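Local coordinates for protein scyllo-inositol 2-dehydrogenase (NADP(+)) IolW (Bacillus subtilis subsp. subtilis, PDB 3GDO) that catalyses the reversible NADPH-dependent reduction of scyllo-inosose to scyllo-inositol and does not accept NADH in place of NADPH, at residues 34-39 with 46-51; 180-185 with 211-216; 310-313 with 319-322; 135-140 with 293-298; 25-30 with 263-268. All blocks are in the same frame, centred on the assembly; numbering follows the deposited sequence. Where two conformers were deposited one is given.

Interaction 1: residues 34-39 with 46-51; sequences SKIMTS and RDFPDA
Ser34 and Ala51 lie with their CA atoms 4.9 Å apart, where strand 31-37 meets the chain that is about to enter strand 52-54. The two segments belong to one beta-alpha-beta unit of the NADP-binding Rossmann fold, and helix 41-47 makes the crossover between them. Helical backbone angles are lost at Phe48. A type I turn follows, closed by a bond from Ala51 N to Phe48 O of 3.0 Å. The turn brings Ala51 back beside the sheet. From there the next residue, Glu52, forms backbone hydrogen bonds with Ser34 and Ile36.

Ile36 carries the side-chain contact. Its CG1 branch stands beside the backbone N (chi1 -52°), and chi2 of 175° stretches the branch out towards the turn. The terminal CD1 lies 4.1 Å from CD2 of Phe48. It comes to the ring obliquely, and the isoleucine runs roughly square to the phenylalanine. The same methyl lies 4.3 Å from CB of Ala51, so one carbon meets both ends of the turn. Val44 of helix 41-47 touches Ile36 and Ala51, and Tyr13 packs on Ile36 and Phe48. These neighbours continue the apolar layer between helix and sheet. Beside this, CA of Ala51 makes a CA-H...O contact of 3.6 Å with O of Ser34, bent to 128° at the hydrogen.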
# COMPACT_ATOMS: atom_id res chain seq x y z
N SER B 34 -14.70 2.08 42.50
CA SER B 34 -14.58 1.84 43.96
C SER B 34 -13.14 1.73 44.42
O SER B 34 -12.76 2.33 45.43
CB SER B 34 -15.33 0.58 44.39
OG SER B 34 -16.72 0.76 44.17
N LYS B 35 -12.35 0.95 43.69
CA LYS B 35 -10.97 0.72 44.09
C LYS B 35 -10.01 0.84 42.89
O LYS B 35 -10.37 0.54 41.74
CB LYS B 35 -10.83 -0.64 44.73
CG LYS B 35 -11.58 -0.76 46.08
CD LYS B 35 -11.22 -2.05 46.78
CE LYS B 35 -11.79 -2.04 48.21
NZ LYS B 35 -11.60 -3.40 48.77
N ILE B 36 -8.79 1.29 43.18
CA ILE B 36 -7.71 1.37 42.17
C ILE B 36 -6.43 0.88 42.82
O ILE B 36 -6.05 1.37 43.88
CB ILE B 36 -7.53 2.79 41.64
CG1 ILE B 36 -8.85 3.37 41.15
CG2 ILE B 36 -6.40 2.84 40.56
CD1 ILE B 36 -8.78 4.82 40.72
N MET B 37 -5.81 -0.13 42.19
CA MET B 37 -4.55 -0.69 42.63
C MET B 37 -3.38 0.12 42.03
O MET B 37 -3.15 0.06 40.83
CB MET B 37 -4.45 -2.18 42.24
CG MET B 37 -3.34 -2.93 42.95
SD MET B 37 -2.92 -4.57 42.38
CE MET B 37 -2.42 -4.31 40.70
N THR B 38 -2.68 0.89 42.88
CA THR B 38 -1.63 1.83 42.43
C THR B 38 -0.87 2.43 43.63
O THR B 38 -1.41 2.49 44.75
CB THR B 38 -2.25 3.00 41.56
OG1 THR B 38 -1.24 3.77 40.91
CG2 THR B 38 -3.17 3.93 42.42
N SER B 39 0.36 2.88 43.41
CA SER B 39 1.08 3.64 44.43
C SER B 39 0.89 5.15 44.23
O SER B 39 1.47 5.96 44.98
CB SER B 39 2.57 3.27 44.43
OG SER B 39 3.15 3.65 43.19
N ARG B 46 -7.00 13.23 44.03
CA ARG B 46 -7.36 14.40 43.24
C ARG B 46 -8.29 14.07 42.06
O ARG B 46 -9.14 14.88 41.70
CB ARG B 46 -6.10 15.13 42.74
CG ARG B 46 -5.26 15.75 43.88
CD ARG B 46 -4.25 16.75 43.34
NE ARG B 46 -3.35 16.10 42.39
CZ ARG B 46 -2.21 15.49 42.72
NH1 ARG B 46 -1.82 15.48 43.99
NH2 ARG B 46 -1.46 14.90 41.79
N ASP B 47 -8.13 12.90 41.45
CA ASP B 47 -8.95 12.51 40.29
C ASP B 47 -10.29 11.91 40.72
O ASP B 47 -11.34 12.27 40.18
CB ASP B 47 -8.21 11.49 39.41
CG ASP B 47 -7.00 12.09 38.66
OD1 ASP B 47 -6.90 13.32 38.55
OD2 ASP B 47 -6.17 11.29 38.16
N PHE B 48 -10.25 10.97 41.67
CA PHE B 48 -11.45 10.29 42.18
C PHE B 48 -11.49 10.37 43.71
O PHE B 48 -11.10 9.41 44.38
CB PHE B 48 -11.44 8.82 41.74
CG PHE B 48 -11.53 8.63 40.24
CD1 PHE B 48 -12.76 8.72 39.58
CD2 PHE B 48 -10.38 8.40 39.49
CE1 PHE B 48 -12.84 8.58 38.19
CE2 PHE B 48 -10.45 8.25 38.09
CZ PHE B 48 -11.68 8.34 37.44
N PRO B 49 -11.99 11.51 44.25
CA PRO B 49 -11.99 11.68 45.71
C PRO B 49 -12.60 10.51 46.48
O PRO B 49 -12.19 10.27 47.62
CB PRO B 49 -12.80 12.96 45.92
CG PRO B 49 -12.60 13.75 44.66
CD PRO B 49 -12.53 12.70 43.57
N ASP B 50 -13.54 9.76 45.88
CA ASP B 50 -14.26 8.70 46.59
C ASP B 50 -13.69 7.30 46.39
O ASP B 50 -14.16 6.35 47.03
CB ASP B 50 -15.72 8.68 46.18
CG ASP B 50 -16.48 9.89 46.65
OD1 ASP B 50 -16.12 10.44 47.72
OD2 ASP B 50 -17.42 10.31 45.95
N ALA B 51 -12.73 7.15 45.49
CA ALA B 51 -12.14 5.83 45.26
C ALA B 51 -11.24 5.47 46.43
O ALA B 51 -10.74 6.34 47.11
CB ALA B 51 -11.37 5.83 43.94

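Interaction 2: residues 180-185 with 211-216; sequences SHIIDQ and DYFHLT
Ile182 meets Phe213 from a shape that is rare for isoleucine in a helix. Its chi1 of 58° places CG1 between the backbone N and the carbonyl carbon. With chi2 extended, CD1 then points at the strand and reaches the edge of the Phe213 ring, near the ring plane, 4.2 Å from CE1. Thr174 and Leu175, from the start of the same helix, also touch Phe213.

Ile183 takes the commoner form, with CG1 beside the backbone N (chi1 -73°). Its CB points to one side of the strand, but the CG1 branch turns inward. CD1 meets CD2 of Leu215 methyl to methyl at 3.9 Å, and the two side chains lie roughly perpendicular. The backbones stay well apart, with 9.4 Å between CA of Ile183 and CA of Leu215. Between the two segments the contacts are all carbon to carbon, and all four residues are buried. Val329 and Ile333 of helix 323-342 pack on Ile183, while Ala336 packs on Leu215. A second helix thus shares this layer.

Phe213 and Leu215 are two apart on the strand and face the helix. His214 between them points the other way, where its ring meets that of His214 of the second subunit. At the start of the strand, Asp211 and Tyr212 both face Met201 in a classic beta bulge. Helices on one face of a sheet and a partner subunit on the other are the plan of the C-terminal alpha/beta domain in Gfo/Idh/MocA dehydrogenases.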
# COMPACT_ATOMS: atom_id res chain seq x y z
N SER B 180 -2.48 -4.44 15.96
CA SER B 180 -3.62 -5.09 16.60
C SER B 180 -4.93 -4.32 16.36
O SER B 180 -5.96 -4.91 16.04
CB SER B 180 -3.35 -5.38 18.10
OG SER B 180 -3.18 -4.21 18.85
N HIS B 181 -4.87 -3.00 16.41
CA HIS B 181 -6.06 -2.18 16.17
C HIS B 181 -6.66 -2.33 14.76
O HIS B 181 -7.89 -2.36 14.60
CB HIS B 181 -5.73 -0.71 16.36
CG HIS B 181 -5.48 -0.32 17.78
ND1 HIS B 181 -6.44 -0.40 18.76
CD2 HIS B 181 -4.38 0.21 18.38
CE1 HIS B 181 -5.95 0.06 19.90
NE2 HIS B 181 -4.69 0.41 19.70
N ILE B 182 -5.82 -2.36 13.73
CA ILE B 182 -6.34 -2.35 12.36
C ILE B 182 -6.64 -3.77 11.88
O ILE B 182 -7.48 -3.98 11.00
CB ILE B 182 -5.41 -1.51 11.40
CG1 ILE B 182 -3.97 -2.05 11.37
CG2 ILE B 182 -5.40 -0.04 11.85
CD1 ILE B 182 -3.11 -1.41 10.19
N ILE B 183 -5.97 -4.76 12.50
CA ILE B 183 -6.31 -6.16 12.34
C ILE B 183 -7.72 -6.42 12.91
O ILE B 183 -8.55 -7.08 12.28
CB ILE B 183 -5.27 -7.05 13.04
CG1 ILE B 183 -3.97 -7.07 12.23
CG2 ILE B 183 -5.80 -8.51 13.24
CD1 ILE B 183 -2.77 -7.73 13.02
N ASP B 184 -8.00 -5.88 14.09
CA ASP B 184 -9.30 -6.11 14.74
C ASP B 184 -10.41 -5.56 13.85
O ASP B 184 -11.49 -6.20 13.66
CB ASP B 184 -9.36 -5.44 16.13
CG ASP B 184 -10.75 -5.57 16.80
OD1 ASP B 184 -11.10 -6.69 17.23
OD2 ASP B 184 -11.51 -4.55 16.89
N GLN B 185 -10.16 -4.38 13.29
CA GLN B 185 -11.13 -3.72 12.43
C GLN B 185 -11.42 -4.60 11.22
O GLN B 185 -12.59 -4.81 10.84
CB GLN B 185 -10.60 -2.38 11.98
CG GLN B 185 -10.65 -1.32 13.08
CD GLN B 185 -10.20 0.07 12.63
OE1 GLN B 185 -9.51 0.22 11.63
NE2 GLN B 185 -10.59 1.08 13.38
N ASP B 211 9.32 -2.51 14.30
CA ASP B 211 8.89 -1.12 14.05
C ASP B 211 8.32 -0.91 12.62
O ASP B 211 7.92 0.20 12.21
CB ASP B 211 10.04 -0.12 14.38
CG ASP B 211 11.23 -0.22 13.40
OD1 ASP B 211 11.05 -0.67 12.24
OD2 ASP B 211 12.36 0.19 13.80
N TYR B 212 8.24 -2.03 11.90
CA TYR B 212 7.70 -2.08 10.56
C TYR B 212 6.93 -3.38 10.36
O TYR B 212 7.42 -4.48 10.68
CB TYR B 212 8.86 -1.98 9.54
CG TYR B 212 8.43 -2.14 8.11
CD1 TYR B 212 8.28 -1.02 7.28
CD2 TYR B 212 8.15 -3.40 7.59
CE1 TYR B 212 7.86 -1.17 5.94
CE2 TYR B 212 7.71 -3.57 6.31
CZ TYR B 212 7.56 -2.45 5.48
OH TYR B 212 7.18 -2.64 4.19
N PHE B 213 5.74 -3.27 9.78
CA PHE B 213 5.00 -4.46 9.37
C PHE B 213 4.21 -4.17 8.11
O PHE B 213 3.67 -3.05 7.90
CB PHE B 213 4.06 -4.97 10.50
CG PHE B 213 2.98 -3.99 10.87
CD1 PHE B 213 1.78 -3.93 10.13
CD2 PHE B 213 3.14 -3.11 11.92
CE1 PHE B 213 0.81 -3.00 10.44
CE2 PHE B 213 2.19 -2.17 12.22
CZ PHE B 213 0.99 -2.13 11.49
N HIS B 214 4.13 -5.20 7.30
CA HIS B 214 3.30 -5.19 6.12
C HIS B 214 2.58 -6.56 6.04
O HIS B 214 3.22 -7.59 5.83
CB HIS B 214 4.18 -5.01 4.87
CG HIS B 214 3.39 -4.69 3.66
ND1 HIS B 214 2.69 -5.66 2.95
CD2 HIS B 214 3.08 -3.50 3.09
CE1 HIS B 214 2.03 -5.08 1.96
NE2 HIS B 214 2.24 -3.77 2.03
N LEU B 215 1.27 -6.58 6.22
CA LEU B 215 0.55 -7.85 6.21
C LEU B 215 -0.45 -7.90 5.07
O LEU B 215 -1.13 -6.91 4.80
CB LEU B 215 -0.25 -8.02 7.52
CG LEU B 215 0.37 -8.64 8.77
CD1 LEU B 215 1.60 -7.85 9.25
CD2 LEU B 215 -0.71 -8.65 9.85
N THR B 216 -0.54 -9.05 4.41
CA THR B 216 -1.61 -9.31 3.47
C THR B 216 -2.52 -10.41 4.05
O THR B 216 -2.05 -11.55 4.31
CB THR B 216 -1.07 -9.77 2.08
OG1 THR B 216 -0.22 -8.75 1.53
CG2 THR B 216 -2.23 -10.08 1.11

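Interaction 3: residues 310-313 with 319-322; sequences AESI and LPVT
Ser312 and Leu319 make nearly all of this contact, and Pro320 adds a small share. Ser312 sits on helix 303-315. Leu319 and Pro320 lie in the short loop that leads to helix 323-342. The backbones come close here, with 5.7 Å between CA of Ser312 and CA of Leu319.

The serine points its CB at the loop, and its OG stands beside its own backbone N (chi1 -60°). Leu319 folds its CD2 methyl back over this short side chain. CD2 lies 3.2 Å from OG of Ser312 and 3.4 Å from CB of the same residue, which is tighter than usual for two carbons. OG also lies 3.4 Å from CA of Leu319, so the hydroxyl is covered by both the main chain and the side chain of the leucine. Pro320 closes in more loosely, its CD 4.1 Å from OG. Its ring rests on Tyr305, Lys308 and Ile309 of helix 303-315.

The loop ends at Thr322, the N-cap of helix 323-342. The side chain of Thr322 caps a backbone N of that helix, and its backbone N bonds to OE1 of Glu325, an arrangement consistent with a capping box.

The polar need of Ser312 is met outside the two segments. Its hydroxyl bonds to O of Ala317, with a weak bond to O of Lys308. The OG therefore ties down the turn leaving the helix, while the leucine methyl covers it with hydrocarbon and probably shields that bond from water.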
# COMPACT_ATOMS: atom_id res chain seq x y z
N ALA B 310 -21.72 -2.55 30.34
CA ALA B 310 -22.75 -2.42 31.36
C ALA B 310 -24.01 -3.24 31.00
O ALA B 310 -24.59 -3.93 31.87
CB ALA B 310 -23.09 -0.96 31.59
N GLU B 311 -24.41 -3.22 29.73
CA GLU B 311 -25.55 -4.04 29.26
C GLU B 311 -25.29 -5.54 29.26
O GLU B 311 -26.22 -6.31 29.51
CB GLU B 311 -26.15 -3.50 27.95
CG GLU B 311 -26.71 -2.07 28.17
CD GLU B 311 -27.19 -1.34 26.91
OE1 GLU B 311 -26.86 -1.78 25.79
OE2 GLU B 311 -27.90 -0.30 27.05
N SER B 312 -24.04 -5.97 29.03
CA SER B 312 -23.70 -7.39 29.20
C SER B 312 -23.78 -7.84 30.66
O SER B 312 -24.27 -8.93 30.94
CB SER B 312 -22.29 -7.72 28.69
OG SER B 312 -22.19 -7.43 27.30
N ILE B 313 -23.26 -7.02 31.57
CA ILE B 313 -23.20 -7.38 32.99
C ILE B 313 -24.62 -7.50 33.61
O ILE B 313 -24.92 -8.51 34.26
CB ILE B 313 -22.32 -6.37 33.79
CG1 ILE B 313 -20.83 -6.57 33.43
CG2 ILE B 313 -22.51 -6.55 35.29
CD1 ILE B 313 -19.89 -5.41 33.89
N LEU B 319 -21.51 -9.32 24.33
CA LEU B 319 -20.38 -8.40 24.64
C LEU B 319 -19.97 -7.56 23.45
O LEU B 319 -19.97 -8.07 22.31
CB LEU B 319 -19.17 -9.21 25.12
CG LEU B 319 -19.17 -9.64 26.60
CD1 LEU B 319 -18.06 -10.62 26.87
CD2 LEU B 319 -19.12 -8.42 27.60
N PRO B 320 -19.54 -6.29 23.68
CA PRO B 320 -19.08 -5.43 22.58
C PRO B 320 -17.83 -5.97 21.84
O PRO B 320 -17.72 -5.79 20.60
CB PRO B 320 -18.75 -4.11 23.27
CG PRO B 320 -18.42 -4.50 24.69
CD PRO B 320 -19.37 -5.63 24.99
N VAL B 321 -16.93 -6.61 22.57
CA VAL B 321 -15.79 -7.32 21.98
C VAL B 321 -15.72 -8.61 22.79
O VAL B 321 -15.80 -8.54 24.01
CB VAL B 321 -14.45 -6.53 22.15
CG1 VAL B 321 -13.31 -7.30 21.53
CG2 VAL B 321 -14.52 -5.04 21.57
N THR B 322 -15.50 -9.76 22.16
CA THR B 322 -15.50 -11.03 22.88
C THR B 322 -14.08 -11.56 22.99
O THR B 322 -13.22 -11.15 22.25
CB THR B 322 -16.34 -12.12 22.12
OG1 THR B 322 -15.72 -12.41 20.86
CG2 THR B 322 -17.82 -11.67 21.87

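Interaction 4: residues 135-140 with 293-298; sequences KKLISE and ETIPSV
A chi1 of -164° swings CG of Lys136 away from its own N, and the rest of the chain is extended. This carries its methylenes outward from helix 129-139, across to Val298. With chi1 of Val298 at 176°, CG2 is the methyl left facing the lysine. CD of Lys136 and CG2 of Val298 meet at 3.7 Å, and the two side chains cross at a slant. The contact lies midway along the lysine, so its ammonium group runs on past the valine. NZ makes a long ion pair of 4.0 Å with OE2 of Glu140, one helical turn further on.

One residue along, Leu137 turns inward. Its CB points to one side, but its CD2 methyl reaches CG2 of Ile295 at 4.3 Å. Both residues also touch Phe248 of strand 246-250. Leu137 and Ile295 thus join helix 129-139 to the mixed sheet of the C-terminal alpha/beta domain. Ile295 belongs to strand 289-295, the outermost on that side of the sheet within this chain. Beyond it the chain runs past the helix, where N of Val298 is bonded to OG1 of Thr133.

O of Lys136 takes two bonds from within its own segment: the backbone N of Glu140 at 3.0 Å and OG of Ser139 at 3.1 Å. Both donors approach from the same face of the carbonyl plane, and the hydroxyl is tilted 27° out of it.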
# COMPACT_ATOMS: atom_id res chain seq x y z
N LYS B 135 -18.23 1.78 8.53
CA LYS B 135 -19.38 0.90 8.84
C LYS B 135 -20.73 1.53 8.41
O LYS B 135 -21.61 0.84 7.91
CB LYS B 135 -19.42 0.54 10.33
CG LYS B 135 -18.48 -0.60 10.68
CD LYS B 135 -18.51 -0.96 12.17
CE LYS B 135 -19.88 -1.51 12.59
NZ LYS B 135 -19.76 -2.21 13.87
N LYS B 136 -20.87 2.83 8.59
CA LYS B 136 -22.08 3.50 8.13
C LYS B 136 -22.23 3.47 6.59
O LYS B 136 -23.32 3.18 6.06
CB LYS B 136 -22.14 4.92 8.67
CG LYS B 136 -23.51 5.55 8.58
CD LYS B 136 -23.44 7.03 8.84
CE LYS B 136 -24.80 7.59 9.24
NZ LYS B 136 -24.90 9.01 8.79
N LEU B 137 -21.13 3.72 5.87
CA LEU B 137 -21.16 3.63 4.42
C LEU B 137 -21.46 2.22 3.95
O LEU B 137 -22.20 2.03 2.97
CB LEU B 137 -19.85 4.11 3.79
CG LEU B 137 -19.56 5.60 3.91
CD1 LEU B 137 -18.09 5.86 3.61
CD2 LEU B 137 -20.49 6.42 2.99
N ILE B 138 -20.90 1.22 4.62
CA ILE B 138 -21.14 -0.16 4.23
C ILE B 138 -22.64 -0.48 4.41
O ILE B 138 -23.28 -1.03 3.50
CB ILE B 138 -20.23 -1.15 5.00
CG1 ILE B 138 -18.78 -1.02 4.49
CG2 ILE B 138 -20.73 -2.62 4.84
CD1 ILE B 138 -17.78 -1.88 5.24
N SER B 139 -23.20 -0.11 5.56
CA SER B 139 -24.58 -0.49 5.89
C SER B 139 -25.58 0.23 4.95
O SER B 139 -26.60 -0.34 4.59
CB SER B 139 -24.91 -0.18 7.35
OG SER B 139 -25.18 1.20 7.50
N GLU B 140 -25.26 1.44 4.53
CA GLU B 140 -26.11 2.18 3.60
C GLU B 140 -25.91 1.79 2.11
O GLU B 140 -26.41 2.48 1.21
CB GLU B 140 -25.90 3.68 3.83
CG GLU B 140 -26.37 4.13 5.21
CD GLU B 140 -26.10 5.61 5.46
OE1 GLU B 140 -25.46 6.23 4.59
OE2 GLU B 140 -26.51 6.14 6.52
N GLU B 293 -17.61 12.69 -3.51
CA GLU B 293 -18.33 13.31 -2.39
C GLU B 293 -17.45 13.33 -1.13
O GLU B 293 -16.82 12.33 -0.81
CB GLU B 293 -19.53 12.44 -2.11
CG GLU B 293 -20.88 13.10 -2.05
CD GLU B 293 -21.97 12.04 -1.89
OE1 GLU B 293 -22.00 11.07 -2.70
OE2 GLU B 293 -22.78 12.16 -0.95
N THR B 294 -17.42 14.45 -0.42
CA THR B 294 -16.79 14.53 0.89
C THR B 294 -17.78 14.04 1.95
O THR B 294 -18.87 14.60 2.07
CB THR B 294 -16.28 15.96 1.15
OG1 THR B 294 -15.20 16.24 0.26
CG2 THR B 294 -15.74 16.14 2.54
N ILE B 295 -17.42 13.00 2.71
CA ILE B 295 -18.31 12.40 3.73
C ILE B 295 -17.97 12.89 5.15
O ILE B 295 -16.89 12.56 5.67
CB ILE B 295 -18.27 10.85 3.72
CG1 ILE B 295 -18.42 10.30 2.29
CG2 ILE B 295 -19.32 10.26 4.66
CD1 ILE B 295 -19.79 10.52 1.65
N PRO B 296 -18.86 13.70 5.77
CA PRO B 296 -18.56 14.12 7.15
C PRO B 296 -18.51 12.88 8.06
O PRO B 296 -19.37 12.02 7.97
CB PRO B 296 -19.74 15.06 7.52
CG PRO B 296 -20.36 15.45 6.17
CD PRO B 296 -20.17 14.22 5.31
N SER B 297 -17.45 12.75 8.86
CA SER B 297 -17.24 11.54 9.66
C SER B 297 -18.28 11.42 10.78
O SER B 297 -18.63 12.42 11.39
CB SER B 297 -15.83 11.56 10.25
OG SER B 297 -14.84 11.85 9.28
N VAL B 298 -18.78 10.21 11.04
CA VAL B 298 -19.56 9.93 12.28
C VAL B 298 -18.64 10.25 13.46
O VAL B 298 -17.45 9.94 13.40
CB VAL B 298 -19.95 8.45 12.35
CG1 VAL B 298 -20.68 8.12 13.67
CG2 VAL B 298 -20.81 8.06 11.16

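Interaction 5: residues 25-30 with 263-268; sequences LDVLDE and GRKPED
Lys265 runs along Val27 and then turns to meet Asp26. Its CB lies 4.1 Å from CG1 of Val27, and CG keeps close to the same methyl. CD comes nearer, 3.7 Å from that CG1, and is also 3.6 Å from OD2 of Asp26. The lysine and valine side chains lie alongside, pointing opposite ways. The chain then bends, at chi3 (-144°) and chi4 (-55°), and folds its end around the carboxylate oxygen. CE lies 3.3 Å from OD2 of Asp26, and NZ forms a salt bridge to the same OD2 at 3.4 Å. A chi1 of -175° turns the carboxylate of Asp26 out to the lysine.

Val27 has a second neighbour. Its CG1 lies 3.7 Å from O of Pro266, and its CG2 is 4.2 Å from CD of the proline ring. Leu303 of helix 303-315 touches both Val27 and Pro266.

The contact links two domains. Asp26 and Val27 belong to the Rossmann domain, where helix 15-26 runs into the following loop. The loop with Lys265 belongs to the C-terminal domain and follows helix 256-261, which ends in a Schellman motif with Gly263 as its C-prime residue. With the lysine cut back to an alanine, OD2 of Asp26 would probably lose its ammonium partner and one side of Val27 its cover.

The ion pair lies beside the apolar contact of valine and proline. At 3.4 Å and without a hydrogen bond, the attraction is probably more electrostatic than directional, and some freedom for the ammonium group is plausible.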
# COMPACT_ATOMS: atom_id res chain seq x y z
N LEU B 25 -15.12 6.11 32.32
CA LEU B 25 -15.92 5.46 33.36
C LEU B 25 -16.55 6.52 34.24
O LEU B 25 -17.73 6.45 34.55
CB LEU B 25 -15.08 4.46 34.17
CG LEU B 25 -14.62 3.18 33.45
CD1 LEU B 25 -13.55 2.43 34.24
CD2 LEU B 25 -15.80 2.27 33.20
N ASP B 26 -15.78 7.55 34.55
CA ASP B 26 -16.23 8.73 35.30
C ASP B 26 -17.49 9.44 34.79
O ASP B 26 -18.24 9.98 35.59
CB ASP B 26 -15.07 9.73 35.43
CG ASP B 26 -15.40 10.92 36.30
OD1 ASP B 26 -15.55 10.73 37.52
OD2 ASP B 26 -15.50 12.06 35.78
N VAL B 27 -17.73 9.49 33.47
CA VAL B 27 -18.93 10.20 33.00
C VAL B 27 -20.18 9.31 32.85
O VAL B 27 -21.24 9.80 32.49
CB VAL B 27 -18.71 11.07 31.72
CG1 VAL B 27 -17.59 12.08 31.94
CG2 VAL B 27 -18.43 10.18 30.50
N LEU B 28 -20.04 8.02 33.09
CA LEU B 28 -21.15 7.10 32.90
C LEU B 28 -21.81 6.74 34.25
O LEU B 28 -21.20 6.08 35.07
CB LEU B 28 -20.64 5.82 32.22
CG LEU B 28 -20.16 6.00 30.77
CD1 LEU B 28 -19.59 4.71 30.23
CD2 LEU B 28 -21.32 6.51 29.91
N ASP B 29 -23.05 7.17 34.49
CA ASP B 29 -23.63 6.81 35.81
C ASP B 29 -23.92 5.32 36.06
O ASP B 29 -24.15 4.93 37.22
CB ASP B 29 -24.74 7.74 36.32
CG ASP B 29 -25.46 8.49 35.22
OD1 ASP B 29 -26.03 7.85 34.31
OD2 ASP B 29 -25.51 9.74 35.30
N GLU B 30 -23.86 4.50 35.01
CA GLU B 30 -23.89 3.06 35.15
C GLU B 30 -22.76 2.50 36.02
O GLU B 30 -22.77 1.31 36.39
CB GLU B 30 -23.79 2.38 33.78
CG GLU B 30 -24.92 2.66 32.81
CD GLU B 30 -24.57 3.75 31.82
OE1 GLU B 30 -24.20 4.87 32.26
OE2 GLU B 30 -24.67 3.49 30.61
N GLY B 263 -6.79 16.25 29.18
CA GLY B 263 -7.74 16.36 30.31
C GLY B 263 -9.20 16.68 29.99
O GLY B 263 -9.95 17.07 30.89
N ARG B 264 -9.63 16.52 28.74
CA ARG B 264 -11.04 16.73 28.40
C ARG B 264 -11.85 15.44 28.60
O ARG B 264 -11.30 14.33 28.60
CB ARG B 264 -11.21 17.28 26.97
CG ARG B 264 -10.57 18.66 26.74
CD ARG B 264 -10.98 19.29 25.40
NE ARG B 264 -10.29 18.72 24.24
CZ ARG B 264 -9.12 19.15 23.79
NH1 ARG B 264 -8.52 20.16 24.40
NH2 ARG B 264 -8.54 18.58 22.73
N LYS B 265 -13.15 15.59 28.81
CA LYS B 265 -14.06 14.48 29.09
C LYS B 265 -15.17 14.57 28.09
O LYS B 265 -15.41 15.64 27.58
CB LYS B 265 -14.68 14.64 30.48
CG LYS B 265 -13.91 13.99 31.62
CD LYS B 265 -14.67 14.11 32.94
CE LYS B 265 -13.71 14.31 34.10
NZ LYS B 265 -12.68 13.21 34.16
N PRO B 266 -15.85 13.44 27.80
CA PRO B 266 -17.06 13.50 26.97
C PRO B 266 -18.23 14.17 27.72
O PRO B 266 -18.64 13.67 28.77
CB PRO B 266 -17.38 12.03 26.71
CG PRO B 266 -16.15 11.26 27.11
CD PRO B 266 -15.47 12.06 28.15
N GLU B 267 -18.74 15.29 27.22
CA GLU B 267 -19.76 16.04 27.96
C GLU B 267 -20.84 16.60 27.09
O GLU B 267 -21.89 17.01 27.59
CB GLU B 267 -19.13 17.17 28.76
CG GLU B 267 -18.73 16.76 30.17
CD GLU B 267 -17.47 17.46 30.65
OE1 GLU B 267 -16.95 18.34 29.93
OE2 GLU B 267 -17.00 17.12 31.76
N ASP B 268 -20.60 16.62 25.78
CA ASP B 268 -21.61 17.03 24.81
C ASP B 268 -21.45 16.28 23.49
O ASP B 268 -20.56 15.42 23.37
CB ASP B 268 -21.55 18.54 24.58
CG ASP B 268 -20.23 18.98 23.99
OD1 ASP B 268 -19.65 19.96 24.50
OD2 ASP B 268 -19.75 18.34 23.03

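Overall arrangement
Interactions 1 and 5 reach the Rossmann domain; 2, 3 and 4 lie in the C-terminal alpha/beta domain. Interaction 5 joins the two domains and closes a long loop of chain that holds interactions 1 and 2. It touches interaction 1, where CE1 of Phe48 is 3.5 Å from OD1 of Asp26, and interaction 3, where CB of Ala310 is 4.1 Å from CB of Glu30. Interactions 2 and 4 reach the same mixed sheet, their centres about 23 Å apart, and 2 is nested within 4. Interaction 3 comes last along the chain. The centres of interactions 1 and 4 are farthest apart, about 40 Å. The contacts thus run from the nucleotide-binding fold to the sheet of the C-terminal domain.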